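Local coordinates for protein PCP domain (Thermobifida fusca, PDB 7KW3) that probably serves as a peptidyl carrier domain of a non-ribosomal peptide synthetase, carrying amino acid or peptide intermediates on a phosphopantetheine arm, at residues 50-60 and 70-78. Residues are numbered along the deposited sequence; the frame is centred on the assembly and turned at random.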
loop_
_atom_site.group_PDB
_atom_site.type_symbol
_atom_site.label_atom_id
_atom_site.label_comp_id
_atom_site.label_asym_id
_atom_site.label_seq_id
_atom_site.Cartn_x
_atom_site.Cartn_y
_atom_site.Cartn_z
ATOM N N ARG A 50 3.090 5.284 -6.570
ATOM C CA ARG A 50 3.561 5.571 -7.915
ATOM C C ARG A 50 5.052 5.893 -7.906
ATOM O O ARG A 50 5.801 5.404 -8.761
ATOM C CB ARG A 50 2.748 6.714 -8.538
ATOM C CG ARG A 50 3.426 7.361 -9.728
ATOM C CD ARG A 50 2.559 8.426 -10.372
ATOM N NE ARG A 50 1.643 7.801 -11.317
ATOM C CZ ARG A 50 1.971 7.478 -12.570
ATOM N NH1 ARG A 50 3.197 7.734 -13.036
ATOM N NH2 ARG A 50 1.068 6.908 -13.366
ATOM N N SER A 51 5.509 6.699 -6.938
ATOM C CA SER A 51 6.943 6.955 -6.822
ATOM C C SER A 51 7.727 5.659 -6.658
ATOM O O SER A 51 8.844 5.551 -7.166
ATOM C CB SER A 51 7.245 7.890 -5.648
ATOM O OG SER A 51 6.657 9.162 -5.825
ATOM N N ALA A 52 7.155 4.666 -5.982
ATOM C CA ALA A 52 7.816 3.380 -5.804
ATOM C C ALA A 52 7.600 2.424 -6.972
ATOM O O ALA A 52 7.999 1.263 -6.878
ATOM C CB ALA A 52 7.352 2.721 -4.506
ATOM N N GLY A 53 6.990 2.872 -8.058
ATOM C CA GLY A 53 6.881 2.062 -9.251
ATOM C C GLY A 53 5.552 1.370 -9.481
ATOM O O GLY A 53 5.459 0.559 -10.408
ATOM N N TRP A 54 4.519 1.672 -8.694
ATOM C CA TRP A 54 3.268 0.927 -8.752
ATOM C C TRP A 54 2.076 1.874 -8.831
ATOM O O TRP A 54 1.921 2.784 -8.007
ATOM C CB TRP A 54 3.172 -0.046 -7.560
ATOM C CG TRP A 54 4.286 -1.043 -7.679
ATOM C CD1 TRP A 54 5.523 -0.973 -7.085
ATOM C CD2 TRP A 54 4.315 -2.201 -8.528
ATOM N NE1 TRP A 54 6.297 -2.037 -7.482
ATOM C CE2 TRP A 54 5.586 -2.804 -8.366
ATOM C CE3 TRP A 54 3.383 -2.797 -9.390
ATOM C CZ2 TRP A 54 5.956 -3.970 -9.047
ATOM C CZ3 TRP A 54 3.749 -3.962 -10.068
ATOM C CH2 TRP A 54 5.032 -4.535 -9.891
ATOM N N GLU A 55 1.244 1.651 -9.839
ATOM C CA GLU A 55 0.094 2.488 -10.142
ATOM C C GLU A 55 -1.142 1.898 -9.478
ATOM O O GLU A 55 -1.540 0.776 -9.800
ATOM C CB GLU A 55 -0.118 2.573 -11.650
ATOM C CG GLU A 55 0.120 3.931 -12.220
ATOM C CD GLU A 55 -0.488 4.090 -13.592
ATOM O OE1 GLU A 55 -1.395 4.933 -13.740
ATOM O OE2 GLU A 55 -0.057 3.374 -14.520
ATOM N N ILE A 56 -1.745 2.654 -8.562
ATOM C CA ILE A 56 -3.019 2.293 -7.958
ATOM C C ILE A 56 -3.904 3.530 -7.919
ATOM O O ILE A 56 -3.444 4.660 -8.103
ATOM C CB ILE A 56 -2.868 1.723 -6.535
ATOM C CG1 ILE A 56 -2.020 2.665 -5.685
ATOM C CG2 ILE A 56 -2.284 0.317 -6.585
ATOM C CD1 ILE A 56 -1.939 2.283 -4.223
ATOM N N SER A 57 -5.189 3.299 -7.672
ATOM C CA SER A 57 -6.151 4.365 -7.433
ATOM C C SER A 57 -6.625 4.358 -5.983
ATOM O O SER A 57 -6.520 3.355 -5.264
ATOM C CB SER A 57 -7.364 4.228 -8.350
ATOM O OG SER A 57 -8.174 3.144 -7.912
ATOM N N ALA A 58 -7.186 5.498 -5.572
ATOM C CA ALA A 58 -7.860 5.570 -4.282
ATOM C C ALA A 58 -8.951 4.513 -4.175
ATOM O O ALA A 58 -9.118 3.895 -3.121
ATOM C CB ALA A 58 -8.448 6.971 -4.069
ATOM N N ARG A 59 -9.719 4.302 -5.255
ATOM C CA ARG A 59 -10.748 3.267 -5.241
ATOM C C ARG A 59 -10.149 1.885 -4.988
ATOM O O ARG A 59 -10.756 1.057 -4.299
ATOM C CB ARG A 59 -11.550 3.282 -6.549
ATOM C CG ARG A 59 -12.734 4.227 -6.488
ATOM C CD ARG A 59 -13.645 4.148 -7.689
ATOM N NE ARG A 59 -14.676 5.172 -7.575
ATOM C CZ ARG A 59 -14.520 6.438 -7.953
ATOM N NH1 ARG A 59 -13.373 6.837 -8.492
ATOM N NH2 ARG A 59 -15.517 7.303 -7.803
ATOM N N HIS A 60 -8.960 1.615 -5.533
ATOM C CA HIS A 60 -8.281 0.354 -5.236
ATOM C C HIS A 60 -8.024 0.205 -3.742
ATOM O O HIS A 60 -8.240 -0.871 -3.166
ATOM C CB HIS A 60 -6.959 0.265 -6.009
ATOM C CG HIS A 60 -7.132 0.126 -7.487
ATOM N ND1 HIS A 60 -6.203 0.597 -8.390
ATOM C CD2 HIS A 60 -8.120 -0.440 -8.221
ATOM C CE1 HIS A 60 -6.611 0.324 -9.617
ATOM N NE2 HIS A 60 -7.771 -0.304 -9.543
ATOM N N LEU A 70 -3.983 -5.315 -2.500
ATOM C CA LEU A 70 -3.721 -4.111 -3.273
ATOM C C LEU A 70 -2.615 -4.352 -4.295
ATOM O O LEU A 70 -2.698 -3.879 -5.437
ATOM C CB LEU A 70 -3.372 -2.961 -2.321
ATOM C CG LEU A 70 -3.161 -1.582 -2.944
ATOM C CD1 LEU A 70 -4.414 -1.152 -3.713
ATOM C CD2 LEU A 70 -2.812 -0.564 -1.865
ATOM N N ALA A 71 -1.580 -5.110 -3.909
ATOM C CA ALA A 71 -0.496 -5.415 -4.836
ATOM C C ALA A 71 -1.004 -6.179 -6.046
ATOM O O ALA A 71 -0.479 -6.011 -7.151
ATOM C CB ALA A 71 0.600 -6.208 -4.122
ATOM N N ALA A 72 -2.043 -6.999 -5.864
ATOM C CA ALA A 72 -2.537 -7.823 -6.961
ATOM C C ALA A 72 -3.272 -7.005 -8.027
ATOM O O ALA A 72 -3.320 -7.429 -9.189
ATOM C CB ALA A 72 -3.448 -8.929 -6.420
ATOM N N VAL A 73 -3.868 -5.858 -7.668
ATOM C CA VAL A 73 -4.502 -5.008 -8.684
ATOM C C VAL A 73 -3.604 -3.886 -9.189
ATOM O O VAL A 73 -3.965 -3.229 -10.181
ATOM C CB VAL A 73 -5.832 -4.388 -8.198
ATOM C CG1 VAL A 73 -6.859 -5.474 -7.923
ATOM C CG2 VAL A 73 -5.609 -3.514 -6.983
ATOM N N ALA A 74 -2.460 -3.642 -8.555
ATOM C CA ALA A 74 -1.558 -2.606 -9.027
ATOM C C ALA A 74 -1.043 -2.931 -10.425
ATOM O O ALA A 74 -1.006 -4.087 -10.857
ATOM C CB ALA A 74 -0.377 -2.436 -8.069
ATOM N N GLN A 75 -0.668 -1.884 -11.146
ATOM C CA GLN A 75 0.075 -2.076 -12.369
ATOM C C GLN A 75 1.466 -1.485 -12.205
ATOM O O GLN A 75 1.634 -0.478 -11.511
ATOM C CB GLN A 75 -0.615 -1.421 -13.586
ATOM C CG GLN A 75 -1.966 -1.980 -13.917
ATOM C CD GLN A 75 -1.905 -3.382 -14.495
ATOM O OE1 GLN A 75 -0.836 -3.964 -14.623
ATOM N NE2 GLN A 75 -3.063 -3.927 -14.848
ATOM N N PRO A 76 2.485 -2.106 -12.782
ATOM C CA PRO A 76 3.802 -1.461 -12.807
ATOM C C PRO A 76 3.698 -0.137 -13.541
ATOM O O PRO A 76 2.949 -0.008 -14.514
ATOM C CB PRO A 76 4.683 -2.461 -13.568
ATOM C CG PRO A 76 3.711 -3.339 -14.320
ATOM C CD PRO A 76 2.463 -3.394 -13.488
ATOM N N VAL A 77 4.434 0.858 -13.048
ATOM C CA VAL A 77 4.471 2.144 -13.730
ATOM C C VAL A 77 5.137 1.972 -15.084
ATOM O O VAL A 77 6.215 1.377 -15.193
ATOM C CB VAL A 77 5.201 3.189 -12.876
ATOM C CG1 VAL A 77 5.598 4.371 -13.733
ATOM C CG2 VAL A 77 4.306 3.647 -11.742
ATOM N N THR A 78 4.491 2.497 -16.123
ATOM C CA THR A 78 4.948 2.375 -17.509
ATOM C C THR A 78 6.386 2.871 -17.758
ATOM O O THR A 78 6.685 4.064 -17.661
ATOM C CB THR A 78 3.986 3.138 -18.440
ATOM O OG1 THR A 78 3.972 4.533 -18.084
ATOM C CG2 THR A 78 2.562 2.549 -18.323
HETATM O O HOH W 1 2.374 4.592 -15.292
HETATM O O HOH W 2 1.054 1.493 -15.845
HETATM O O HOH W 3 -3.872 -0.358 -11.383
#
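Trp54 pairs with Pro76 (non-hydrogen-bonded) and Glu55 with Gln75 (hydrogen-bonded) in a short antiparallel ladder at the surface of the four-helix carrier fold, tying the chain after helix 39-51 to the C-terminal tail. Glu55 N reaches Gln75 O at 2.7 Å, nearly straight (176°), and Gln75 N returns to Glu55 O at 3.1 Å. Val77 N hydrogen-bonds Gly53 O (2.8 Å) from 48° out of the carbonyl plane; Gly53 belongs to the Schellman motif ending the helix. On the Trp54/Pro76 face, indole CZ3 meets Pro76 CD (3.7 Å). Farther along, past the Glu55–Gln75 pair, Ile56 CG2 abuts Ala74 CB (3.7 Å) while its CD1 meets Leu70 CD2. Ser57 and His60 form a capping box starting helix 58-63: Ser57 OG accepts from His60 N, and Ser57 N donates to His60 ND1 (3.0 Å), 39° out of the ring plane. Val73 CG2 covers one ring face, 4.2 Å from the centroid. Replacing His60 by an alanine would probably leave Ser57 N without its ND1 acceptor and Val73 without its CH-pi partner. Backbone bonds thus fix the register, Trp54 and Leu70 pack toward helix 8-21, and the Glu55 carboxylate, salt-bridged through OE1 to Arg50 NH2 and water-linked from OE2 to Pro76 O, makes the Glu55/Gln75 face largely polar.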